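Side-chain contacts in methyl-coenzyme M reductase subunit beta (Methanosarcina barkeri, PDB 1E6Y), which forms part of the methyl-coenzyme M reductase I complex, which releases methane from methyl-coenzyme M with coenzyme B as reductant in the last step of methanogenesis: residues E[21-26]-E[236-241]; E[29-34]-E[427-432]; E[72-77]-E[136-141]. All blocks are in the same frame, centred on the assembly; numbering follows the deposited sequence.

Interaction 1: residues E[21-26]-E[236-241]; sequences MSLAPT and GLAYQG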
ATOM      1  N   MET E  21     -10.137  32.913 -19.916  1.00 11.75           N
ATOM      2  CA  MET E  21      -9.177  31.993 -20.525  1.00 12.46           C
ATOM      3  C   MET E  21      -7.734  32.357 -20.181  1.00 12.31           C
ATOM      4  O   MET E  21      -6.864  31.487 -20.134  1.00 11.94           O
ATOM      5  CB  MET E  21      -9.345  31.976 -22.044  1.00 13.80           C
ATOM      6  CG  MET E  21     -10.629  31.326 -22.513  1.00 15.71           C
ATOM      7  SD  MET E  21     -10.694  29.574 -22.097  1.00 17.62           S
ATOM      8  CE  MET E  21     -12.453  29.366 -21.836  1.00 18.13           C
ATOM      9  N   SER E  22      -7.487  33.643 -19.945  1.00 11.84           N
ATOM     10  CA  SER E  22      -6.154  34.111 -19.584  1.00 12.36           C
ATOM     11  C   SER E  22      -5.818  33.745 -18.143  1.00 11.88           C
ATOM     12  O   SER E  22      -4.676  33.886 -17.713  1.00 12.05           O
ATOM     13  CB  SER E  22      -6.056  35.628 -19.768  1.00 13.04           C
ATOM     14  OG  SER E  22      -6.788  36.306 -18.766  1.00 15.78           O
ATOM     15  N   LEU E  23      -6.829  33.300 -17.399  1.00 11.75           N
ATOM     16  CA  LEU E  23      -6.663  32.890 -16.007  1.00 11.46           C
ATOM     17  C   LEU E  23      -6.346  31.402 -15.866  1.00 11.32           C
ATOM     18  O   LEU E  23      -6.088  30.922 -14.761  1.00 11.31           O
ATOM     19  CB  LEU E  23      -7.932  33.218 -15.209  1.00 12.03           C
ATOM     20  CG  LEU E  23      -8.352  34.692 -15.168  1.00 11.78           C
ATOM     21  CD1 LEU E  23      -9.656  34.836 -14.397  1.00 11.98           C
ATOM     22  CD2 LEU E  23      -7.251  35.529 -14.528  1.00 12.35           C
ATOM     23  N   ALA E  24      -6.395  30.669 -16.977  1.00 10.46           N
ATOM     24  CA  ALA E  24      -6.090  29.240 -16.971  1.00 11.06           C
ATOM     25  C   ALA E  24      -4.661  29.002 -16.496  1.00 11.01           C
ATOM     26  O   ALA E  24      -3.737  29.697 -16.921  1.00 11.46           O
ATOM     27  CB  ALA E  24      -6.277  28.659 -18.360  1.00 11.16           C
ATOM     28  N   PRO E  25      -4.459  28.012 -15.608  1.00 10.48           N
ATOM     29  CA  PRO E  25      -3.111  27.591 -15.207  1.00 10.24           C
ATOM     30  C   PRO E  25      -2.197  27.315 -16.402  1.00 10.60           C
ATOM     31  O   PRO E  25      -0.997  27.587 -16.355  1.00 10.96           O
ATOM     32  CB  PRO E  25      -3.372  26.331 -14.385  1.00 10.53           C
ATOM     33  CG  PRO E  25      -4.715  26.584 -13.776  1.00 10.05           C
ATOM     34  CD  PRO E  25      -5.497  27.267 -14.871  1.00 10.03           C
ATOM     35  N   THR E  26      -2.805  26.883 -17.502  1.00 10.77           N
ATOM     36  CA  THR E  26      -2.079  26.525 -18.714  1.00 10.92           C
ATOM     37  C   THR E  26      -1.686  27.738 -19.570  1.00 11.07           C
ATOM     38  O   THR E  26      -0.924  27.602 -20.529  1.00 11.10           O
ATOM     39  CB  THR E  26      -2.913  25.557 -19.575  1.00 11.12           C
ATOM     40  OG1 THR E  26      -4.249  26.062 -19.696  1.00 10.77           O
ATOM     41  CG2 THR E  26      -2.955  24.173 -18.933  1.00 11.30           C
ATOM     42  N   GLY E 236     -15.480  29.385 -12.253  1.00 10.69           N
ATOM     43  CA  GLY E 236     -15.314  29.130 -10.832  1.00 11.08           C
ATOM     44  C   GLY E 236     -14.075  29.794 -10.254  1.00 10.84           C
ATOM     45  O   GLY E 236     -14.155  30.499  -9.245  1.00 10.87           O
ATOM     46  N   LEU E 237     -12.936  29.604 -10.914  1.00 10.92           N
ATOM     47  CA  LEU E 237     -11.689  30.246 -10.502  1.00 11.15           C
ATOM     48  C   LEU E 237     -11.823  31.769 -10.444  1.00 10.89           C
ATOM     49  O   LEU E 237     -11.454  32.391  -9.447  1.00 10.78           O
ATOM     50  CB  LEU E 237     -10.551  29.864 -11.457  1.00 11.30           C
ATOM     51  CG  LEU E 237      -9.197  30.551 -11.237  1.00 11.68           C
ATOM     52  CD1 LEU E 237      -8.636  30.196  -9.871  1.00 12.09           C
ATOM     53  CD2 LEU E 237      -8.234  30.126 -12.323  1.00 12.12           C
ATOM     54  N   ALA E 238     -12.362  32.360 -11.507  1.00 10.79           N
ATOM     55  CA  ALA E 238     -12.491  33.812 -11.592  1.00 10.82           C
ATOM     56  C   ALA E 238     -13.393  34.370 -10.493  1.00 10.36           C
ATOM     57  O   ALA E 238     -13.003  35.287  -9.767  1.00 10.67           O
ATOM     58  CB  ALA E 238     -13.033  34.210 -12.961  1.00 10.57           C
ATOM     59  N   TYR E 239     -14.574  33.781 -10.342  1.00 10.52           N
ATOM     60  CA  TYR E 239     -15.578  34.305  -9.424  1.00 11.03           C
ATOM     61  C   TYR E 239     -15.339  33.920  -7.962  1.00 10.64           C
ATOM     62  O   TYR E 239     -15.297  34.790  -7.090  1.00 10.62           O
ATOM     63  CB  TYR E 239     -16.974  33.866  -9.872  1.00 11.68           C
ATOM     64  CG  TYR E 239     -17.516  34.691 -11.013  1.00 12.28           C
ATOM     65  CD1 TYR E 239     -17.317  34.303 -12.337  1.00 13.42           C
ATOM     66  CD2 TYR E 239     -18.180  35.894 -10.770  1.00 13.92           C
ATOM     67  CE1 TYR E 239     -17.763  35.095 -13.397  1.00 13.70           C
ATOM     68  CE2 TYR E 239     -18.628  36.694 -11.818  1.00 14.45           C
ATOM     69  CZ  TYR E 239     -18.415  36.290 -13.129  1.00 14.71           C
ATOM     70  OH  TYR E 239     -18.837  37.094 -14.167  1.00 14.62           O
ATOM     71  N   GLN E 240     -15.173  32.628  -7.694  1.00 10.98           N
ATOM     72  CA  GLN E 240     -14.918  32.183  -6.328  1.00 11.12           C
ATOM     73  C   GLN E 240     -13.492  32.493  -5.881  1.00 10.90           C
ATOM     74  O   GLN E 240     -13.278  32.988  -4.772  1.00 11.31           O
ATOM     75  CB  GLN E 240     -15.182  30.683  -6.184  1.00 11.16           C
ATOM     76  CG  GLN E 240     -15.143  30.197  -4.740  1.00 10.88           C
ATOM     77  CD  GLN E 240     -15.179  28.687  -4.629  1.00 11.54           C
ATOM     78  OE1 GLN E 240     -14.346  27.989  -5.209  1.00 12.19           O
ATOM     79  NE2 GLN E 240     -16.136  28.173  -3.865  1.00 10.85           N
ATOM     80  N   GLY E 241     -12.525  32.220  -6.751  1.00 10.89           N
ATOM     81  CA  GLY E 241     -11.133  32.339  -6.360  1.00 10.59           C
ATOM     82  C   GLY E 241     -10.570  33.747  -6.399  1.00 10.50           C
ATOM     83  O   GLY E 241      -9.804  34.137  -5.515  1.00 10.79           O
TER
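Leu23 meets helix 228-241 through Leu237 and Ala238, with apolar packing on one branch and a carbonyl contact beside it. In the apolar part, Leu23 CD1 lands on Ala238 CB at 3.7 Å. CG of Leu23 lies beside its backbone N (chi1 -59°), and the chain then runs on outstretched to carry this methyl up to the helix. A looser touch joins Leu23 CB and Leu237 CD2 at 4.2 Å.

The second kind of contact sets a methyl against a polar atom: Leu237 CD2 sits 3.3 Å from Leu23 O. This is van der Waals contact only, and no hydrogen bond links the segments.

Each segment bonds internally and to neighbours. Ala24 N returns to Met21 O at 3.3 Å as the 3-10 turn ends, while the helix widens into a pi-type turn over 237-241. Gln240, on another side of the helix, gives its NE2 to Ala304 O and Phe385 O. Pro25 packs against Ala119 of a second copy of this subunit.

All three touching residues are buried, so cohesion between the loop after strand 13-19 and helix 228-241 rests on shape fit and exclusion of water, with no directional bond to fix the pairing.

Interaction 2: residues E[29-34]-E[427-432]; sequences AAIQSI and KAVAGV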
ATOM      1  N   ALA E  29       0.812  33.335 -16.735  1.00 12.21           N
ATOM      2  CA  ALA E  29       2.211  33.376 -16.321  1.00 12.53           C
ATOM      3  C   ALA E  29       2.380  33.479 -14.805  1.00 11.88           C
ATOM      4  O   ALA E  29       3.261  32.837 -14.237  1.00 12.34           O
ATOM      5  CB  ALA E  29       2.929  34.535 -17.012  1.00 12.65           C
ATOM      6  N   ALA E  30       1.522  34.263 -14.153  1.00 11.96           N
ATOM      7  CA  ALA E  30       1.578  34.429 -12.699  1.00 11.66           C
ATOM      8  C   ALA E  30       1.277  33.125 -11.959  1.00 11.46           C
ATOM      9  O   ALA E  30       1.987  32.758 -11.021  1.00 11.41           O
ATOM     10  CB  ALA E  30       0.611  35.522 -12.251  1.00 12.05           C
ATOM     11  N   ILE E  31       0.237  32.421 -12.394  1.00 10.82           N
ATOM     12  CA  ILE E  31      -0.104  31.127 -11.811  1.00 10.66           C
ATOM     13  C   ILE E  31       1.004  30.100 -12.045  1.00 10.37           C
ATOM     14  O   ILE E  31       1.387  29.376 -11.127  1.00 10.64           O
ATOM     15  CB  ILE E  31      -1.442  30.595 -12.379  1.00 10.76           C
ATOM     16  CG1 ILE E  31      -2.591  31.492 -11.909  1.00 11.46           C
ATOM     17  CG2 ILE E  31      -1.675  29.149 -11.929  1.00 10.85           C
ATOM     18  CD1 ILE E  31      -3.944  31.087 -12.433  1.00 11.19           C
ATOM     19  N   GLN E  32       1.572  30.098 -13.249  1.00 10.95           N
ATOM     20  CA  GLN E  32       2.674  29.194 -13.566  1.00 10.51           C
ATOM     21  C   GLN E  32       3.911  29.495 -12.720  1.00 10.16           C
ATOM     22  O   GLN E  32       4.612  28.579 -12.294  1.00  9.36           O
ATOM     23  CB  GLN E  32       3.011  29.273 -15.059  1.00 11.18           C
ATOM     24  CG  GLN E  32       1.948  28.638 -15.948  1.00 12.61           C
ATOM     25  CD  GLN E  32       2.224  28.791 -17.433  1.00 13.37           C
ATOM     26  OE1 GLN E  32       3.265  29.301 -17.838  1.00 14.24           O
ATOM     27  NE2 GLN E  32       1.286  28.331 -18.254  1.00 13.96           N
ATOM     28  N   SER E  33       4.105  30.769 -12.388  1.00 10.06           N
ATOM     29  CA  SER E  33       5.199  31.187 -11.514  1.00 10.22           C
ATOM     30  C   SER E  33       4.974  30.694 -10.089  1.00  9.66           C
ATOM     31  O   SER E  33       5.898  30.202  -9.444  1.00 10.28           O
ATOM     32  CB  SER E  33       5.338  32.714 -11.529  1.00 11.53           C
ATOM     33  OG  SER E  33       6.291  33.156 -10.574  1.00 14.16           O
ATOM     34  N   ILE E  34       3.732  30.788  -9.620  1.00  9.47           N
ATOM     35  CA  ILE E  34       3.362  30.261  -8.308  1.00  9.50           C
ATOM     36  C   ILE E  34       3.558  28.743  -8.238  1.00  9.67           C
ATOM     37  O   ILE E  34       4.124  28.234  -7.274  1.00 10.17           O
ATOM     38  CB  ILE E  34       1.893  30.625  -7.954  1.00  9.29           C
ATOM     39  CG1 ILE E  34       1.796  32.118  -7.623  1.00 10.06           C
ATOM     40  CG2 ILE E  34       1.403  29.806  -6.765  1.00  9.41           C
ATOM     41  CD1 ILE E  34       0.378  32.635  -7.529  1.00 10.09           C
ATOM     42  N   LYS E 427      -3.483  39.947  -6.611  1.00 14.28           N
ATOM     43  CA  LYS E 427      -2.632  41.001  -7.152  1.00 15.57           C
ATOM     44  C   LYS E 427      -1.580  40.440  -8.107  1.00 16.17           C
ATOM     45  O   LYS E 427      -1.244  41.071  -9.110  1.00 16.69           O
ATOM     46  CB  LYS E 427      -1.944  41.760  -6.016  1.00 15.73           C
ATOM     47  CG  LYS E 427      -2.877  42.664  -5.221  1.00 16.71           C
ATOM     48  CD  LYS E 427      -2.105  43.528  -4.236  1.00 18.18           C
ATOM     49  CE  LYS E 427      -3.047  44.409  -3.427  1.00 19.14           C
ATOM     50  NZ  LYS E 427      -2.331  45.111  -2.322  1.00 20.80           N
ATOM     51  N   ALA E 428      -1.081  39.244  -7.799  1.00 16.33           N
ATOM     52  CA  ALA E 428      -0.132  38.548  -8.667  1.00 16.78           C
ATOM     53  C   ALA E 428      -0.759  38.237 -10.024  1.00 17.64           C
ATOM     54  O   ALA E 428      -0.173  38.523 -11.070  1.00 18.23           O
ATOM     55  CB  ALA E 428       0.336  37.256  -7.998  1.00 16.06           C
ATOM     56  N   VAL E 429      -1.963  37.675 -10.000  1.00 18.41           N
ATOM     57  CA  VAL E 429      -2.662  37.295 -11.221  1.00 19.87           C
ATOM     58  C   VAL E 429      -3.077  38.514 -12.047  1.00 21.30           C
ATOM     59  O   VAL E 429      -3.019  38.480 -13.277  1.00 21.37           O
ATOM     60  CB  VAL E 429      -3.905  36.429 -10.903  1.00 19.78           C
ATOM     61  CG1 VAL E 429      -4.727  36.201 -12.159  1.00 20.13           C
ATOM     62  CG2 VAL E 429      -3.468  35.093 -10.321  1.00 19.58           C
ATOM     63  N   ALA E 430      -3.421  39.607 -11.373  1.00 22.65           N
ATOM     64  CA  ALA E 430      -3.784  40.848 -12.057  1.00 24.93           C
ATOM     65  C   ALA E 430      -2.559  41.624 -12.554  1.00 26.85           C
ATOM     66  O   ALA E 430      -2.697  42.669 -13.201  1.00 27.39           O
ATOM     67  CB  ALA E 430      -4.622  41.723 -11.138  1.00 24.56           C
ATOM     68  N   GLY E 431      -1.368  41.131 -12.213  1.00 28.51           N
ATOM     69  CA  GLY E 431      -0.133  41.721 -12.703  1.00 30.51           C
ATOM     70  C   GLY E 431       0.205  43.064 -12.086  1.00 32.14           C
ATOM     71  O   GLY E 431       0.921  43.864 -12.688  1.00 32.39           O
ATOM     72  N   VAL E 432      -0.286  43.302 -10.874  1.00 33.23           N
ATOM     73  CA  VAL E 432      -0.143  44.604 -10.231  1.00 34.72           C
ATOM     74  C   VAL E 432       0.897  44.613  -9.108  1.00 35.68           C
ATOM     75  O   VAL E 432       1.033  45.606  -8.391  1.00 35.87           O
ATOM     76  CB  VAL E 432      -1.497  45.111  -9.674  1.00 35.13           C
ATOM     77  CG1 VAL E 432      -2.518  45.213 -10.798  1.00 35.27           C
ATOM     78  CG2 VAL E 432      -2.001  44.184  -8.585  1.00 35.16           C
TER
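Ala30 puts its methyl straight onto the backbone of the C-terminal helix: CB lies 3.3 Å from Ala428 O and 3.9 Å from Val429 CA. With so short a side chain in between, the two backbones come close, and the CA atoms of Ala30 and Val429 are 5.3 Å apart.

Beside this, Ile31 and Val429 add the one pair of branched side chains that touch, their axes at a slant to each other. Ile31 does not start out toward the other helix. Its CG1 lies beside the backbone N (chi1 -67°), on the side where Val429 sits, and meets Val429 CG2 at 4.0 Å, while CG2 of Ile31 is turned off anti to that N. Val429 has its CG1 anti to the backbone N (chi1 172°), which leaves CG2 as the branch facing Ile31; its other neighbours include Leu23. Ile34, one turn on from Ala30, also points toward 427-432 but stays at 4.6 Å, CD1 to Ala428 CB. Helix 204-221 lies against the isoleucines, with Ile213 and Ser217 on Ile31, and Leu210 and Tyr214 on Ile34.

Ala428 O has a second role. Besides touching the Ala30 methyl, it accepts a hydrogen bond from Gly431 N at 3.1 Å, and Val432 N reaches back to Lys427 O at 3.0 Å. Gly431 makes the turn with a positive phi of 72°. Lys427 NZ forms a salt bridge with Glu424.

Two helices thus pack with an alanine at their closest approach, and the second of them, short and near the C terminus of the chain, ends in a Schellman motif, its last turn lying against helix 29-40.

Interaction 3: residues E[72-77]-E[136-141]; sequences YDIVGN and QTIMDM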
ATOM      1  N   TYR E  72      27.209  20.307  16.661  1.00 17.07           N
ATOM      2  CA  TYR E  72      27.535  21.256  15.604  1.00 16.73           C
ATOM      3  C   TYR E  72      26.680  22.501  15.785  1.00 17.20           C
ATOM      4  O   TYR E  72      25.472  22.406  16.018  1.00 16.84           O
ATOM      5  CB  TYR E  72      27.247  20.652  14.228  1.00 16.11           C
ATOM      6  CG  TYR E  72      28.037  19.407  13.883  1.00 15.83           C
ATOM      7  CD1 TYR E  72      29.181  19.050  14.602  1.00 15.73           C
ATOM      8  CD2 TYR E  72      27.664  18.607  12.804  1.00 15.91           C
ATOM      9  CE1 TYR E  72      29.932  17.930  14.251  1.00 16.39           C
ATOM     10  CE2 TYR E  72      28.409  17.494  12.442  1.00 15.48           C
ATOM     11  CZ  TYR E  72      29.540  17.160  13.166  1.00 15.62           C
ATOM     12  OH  TYR E  72      30.281  16.066  12.788  1.00 15.18           O
ATOM     13  N   ASP E  73      27.301  23.667  15.658  1.00 17.51           N
ATOM     14  CA  ASP E  73      26.558  24.915  15.735  1.00 17.84           C
ATOM     15  C   ASP E  73      25.991  25.272  14.364  1.00 17.67           C
ATOM     16  O   ASP E  73      26.557  26.089  13.638  1.00 17.99           O
ATOM     17  CB  ASP E  73      27.461  26.040  16.249  1.00 18.75           C
ATOM     18  CG  ASP E  73      26.682  27.297  16.612  1.00 19.80           C
ATOM     19  OD1 ASP E  73      25.433  27.261  16.632  1.00 20.05           O
ATOM     20  OD2 ASP E  73      27.330  28.329  16.876  1.00 21.31           O
ATOM     21  N   ILE E  74      24.878  24.636  14.012  1.00 17.10           N
ATOM     22  CA  ILE E  74      24.248  24.846  12.714  1.00 16.56           C
ATOM     23  C   ILE E  74      23.686  26.263  12.605  1.00 16.54           C
ATOM     24  O   ILE E  74      23.986  26.984  11.653  1.00 16.79           O
ATOM     25  CB  ILE E  74      23.101  23.832  12.477  1.00 16.26           C
ATOM     26  CG1 ILE E  74      23.603  22.399  12.705  1.00 15.95           C
ATOM     27  CG2 ILE E  74      22.536  23.999  11.072  1.00 15.83           C
ATOM     28  CD1 ILE E  74      24.711  21.961  11.765  1.00 15.48           C
ATOM     29  N   VAL E  75      22.913  26.667  13.609  1.00 16.80           N
ATOM     30  CA  VAL E  75      22.257  27.969  13.611  1.00 17.23           C
ATOM     31  C   VAL E  75      23.264  29.124  13.651  1.00 17.59           C
ATOM     32  O   VAL E  75      23.104  30.118  12.942  1.00 17.58           O
ATOM     33  CB  VAL E  75      21.277  28.081  14.807  1.00 17.10           C
ATOM     34  CG1 VAL E  75      20.691  29.488  14.893  1.00 17.06           C
ATOM     35  CG2 VAL E  75      20.158  27.058  14.653  1.00 17.26           C
ATOM     36  N   GLY E  76      24.332  28.956  14.426  1.00 18.09           N
ATOM     37  CA  GLY E  76      25.348  29.990  14.529  1.00 18.61           C
ATOM     38  C   GLY E  76      26.171  30.169  13.266  1.00 19.16           C
ATOM     39  O   GLY E  76      26.873  31.169  13.112  1.00 19.89           O
ATOM     40  N   ASN E  77      26.080  29.199  12.361  1.00 18.45           N
ATOM     41  CA  ASN E  77      26.794  29.250  11.089  1.00 18.13           C
ATOM     42  C   ASN E  77      25.815  29.310   9.918  1.00 17.75           C
ATOM     43  O   ASN E  77      26.174  28.992   8.785  1.00 17.46           O
ATOM     44  CB  ASN E  77      27.699  28.021  10.946  1.00 18.50           C
ATOM     45  CG  ASN E  77      28.913  28.082  11.852  1.00 19.29           C
ATOM     46  OD1 ASN E  77      29.902  28.737  11.533  1.00 20.73           O
ATOM     47  ND2 ASN E  77      28.836  27.415  12.995  1.00 19.63           N
ATOM     48  N   GLN E 136      25.738  17.679   2.596  1.00 10.52           N
ATOM     49  CA  GLN E 136      27.117  17.874   2.152  1.00 11.39           C
ATOM     50  C   GLN E 136      27.782  19.062   2.853  1.00 12.06           C
ATOM     51  O   GLN E 136      28.946  18.977   3.258  1.00 11.77           O
ATOM     52  CB  GLN E 136      27.164  18.081   0.636  1.00 11.49           C
ATOM     53  CG  GLN E 136      28.563  18.354   0.084  1.00 13.31           C
ATOM     54  CD  GLN E 136      29.462  17.129   0.117  1.00 13.98           C
ATOM     55  OE1 GLN E 136      29.141  16.097  -0.475  1.00 13.77           O
ATOM     56  NE2 GLN E 136      30.614  17.251   0.769  1.00 15.20           N
ATOM     57  N   THR E 137      27.028  20.147   3.020  1.00 11.86           N
ATOM     58  CA  THR E 137      27.544  21.359   3.654  1.00 12.72           C
ATOM     59  C   THR E 137      27.934  21.120   5.112  1.00 12.81           C
ATOM     60  O   THR E 137      29.001  21.554   5.550  1.00 13.18           O
ATOM     61  CB  THR E 137      26.511  22.509   3.577  1.00 12.80           C
ATOM     62  OG1 THR E 137      26.293  22.864   2.206  1.00 12.44           O
ATOM     63  CG2 THR E 137      27.007  23.740   4.340  1.00 13.44           C
ATOM     64  N   ILE E 138      27.095  20.389   5.842  1.00 12.76           N
ATOM     65  CA  ILE E 138      27.370  20.079   7.244  1.00 12.91           C
ATOM     66  C   ILE E 138      28.548  19.115   7.374  1.00 13.24           C
ATOM     67  O   ILE E 138      29.419  19.297   8.229  1.00 13.11           O
ATOM     68  CB  ILE E 138      26.124  19.480   7.940  1.00 13.08           C
ATOM     69  CG1 ILE E 138      25.015  20.534   8.010  1.00 12.88           C
ATOM     70  CG2 ILE E 138      26.479  18.994   9.342  1.00 13.00           C
ATOM     71  CD1 ILE E 138      23.730  20.035   8.634  1.00 12.46           C
ATOM     72  N   MET E 139      28.613  18.139   6.473  1.00 13.51           N
ATOM     73  CA  MET E 139      29.702  17.168   6.461  1.00 14.21           C
ATOM     74  C   MET E 139      31.049  17.877   6.328  1.00 14.82           C
ATOM     75  O   MET E 139      31.982  17.603   7.081  1.00 15.76           O
ATOM     76  CB  MET E 139      29.519  16.186   5.301  1.00 13.98           C
ATOM     77  CG  MET E 139      30.081  14.796   5.559  1.00 14.67           C
ATOM     78  SD  MET E 139      29.081  13.839   6.716  1.00 14.55           S
ATOM     79  CE  MET E 139      27.575  13.614   5.755  1.00 15.04           C
ATOM     80  N   ASP E 140      31.106  18.851   5.426  1.00 14.87           N
ATOM     81  CA  ASP E 140      32.332  19.602   5.165  1.00 15.62           C
ATOM     82  C   ASP E 140      32.659  20.605   6.266  1.00 15.93           C
ATOM     83  O   ASP E 140      33.788  20.655   6.752  1.00 16.31           O
ATOM     84  CB  ASP E 140      32.220  20.338   3.829  1.00 15.58           C
ATOM     85  CG  ASP E 140      32.335  19.410   2.636  1.00 15.80           C
ATOM     86  OD1 ASP E 140      33.001  18.358   2.746  1.00 16.75           O
ATOM     87  OD2 ASP E 140      31.764  19.739   1.577  1.00 16.41           O
ATOM     88  N   MET E 141      31.663  21.394   6.660  1.00 16.46           N
ATOM     89  CA  MET E 141      31.869  22.513   7.576  1.00 16.56           C
ATOM     90  C   MET E 141      32.346  22.060   8.949  1.00 16.52           C
ATOM     91  O   MET E 141      33.159  22.733   9.587  1.00 16.28           O
ATOM     92  CB  MET E 141      30.573  23.314   7.725  1.00 17.41           C
ATOM     93  CG  MET E 141      30.692  24.534   8.619  1.00 18.70           C
ATOM     94  SD  MET E 141      29.211  25.546   8.555  1.00 19.83           S
ATOM     95  CE  MET E 141      29.438  26.365   6.972  1.00 20.47           C
TER
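Asp73 O is gripped twice by Asn77, the residue whose CB rests against Met141 across the contact. Asn77 ND2 gives the strong bond, 2.7 Å to Asp73 O and almost straight at 176°, with the donor in the carbonyl plane and the acceptor in the plane of the amide. Asn77 N adds a weak one at 3.4 Å. Asp73 also closes an Asx motif, its OD1 accepting from Gly76 N at 3.0 Å from above the carboxylate plane. Asn77 stands at the N-cap of helix 78-89, but its side chain makes no capping bond; its ND2 points back to Asp73 O.

With the loop held in this way, three van der Waals contacts reach the helix. Ile138 uses two branches: CG2, anti to its backbone N, meets Tyr72 CD2 obliquely at 3.7 Å, and CD1 meets Ile74 CD1 at 3.8 Å, the two side chains crossing at about a right angle. Met141 stretches out and then bends at chi3 (-77°), bringing SD to 3.8 Å from Asn77 CB. Tyr72 is tied down further by its OH bond to Thr144 OG1 and by stacking on Phe142.

On another side of the helix, Met139 packs on Phe244 of the gamma subunit. Polar bonds thus shape the loop, while between 72-77 and 136-141 no hydrogen bond forms and the contact is van der Waals packing.

Overall arrangement
From the N terminus, the chain leaves strand 13-19 and enters 21-26, which interaction 1 joins to helix 228-241. It goes straight on into helix 29-40, where interaction 2 closes the longer loop, bringing the last helix, 425-429, back to the beginning. The two loops cross, since their segments alternate, and the contacts touch: Leu23 packs on both Ile31 and Val429, and Gln32 probably bonds Pro25 O. Together they tie the start of the chain to two parts of its C-terminal half. Interaction 3, nested within both, closes a 58-residue loop that ties the turn before helix 78-89 to helix 125-141; its centre lies about 44 Å from that of interaction 1, across the chain's centre.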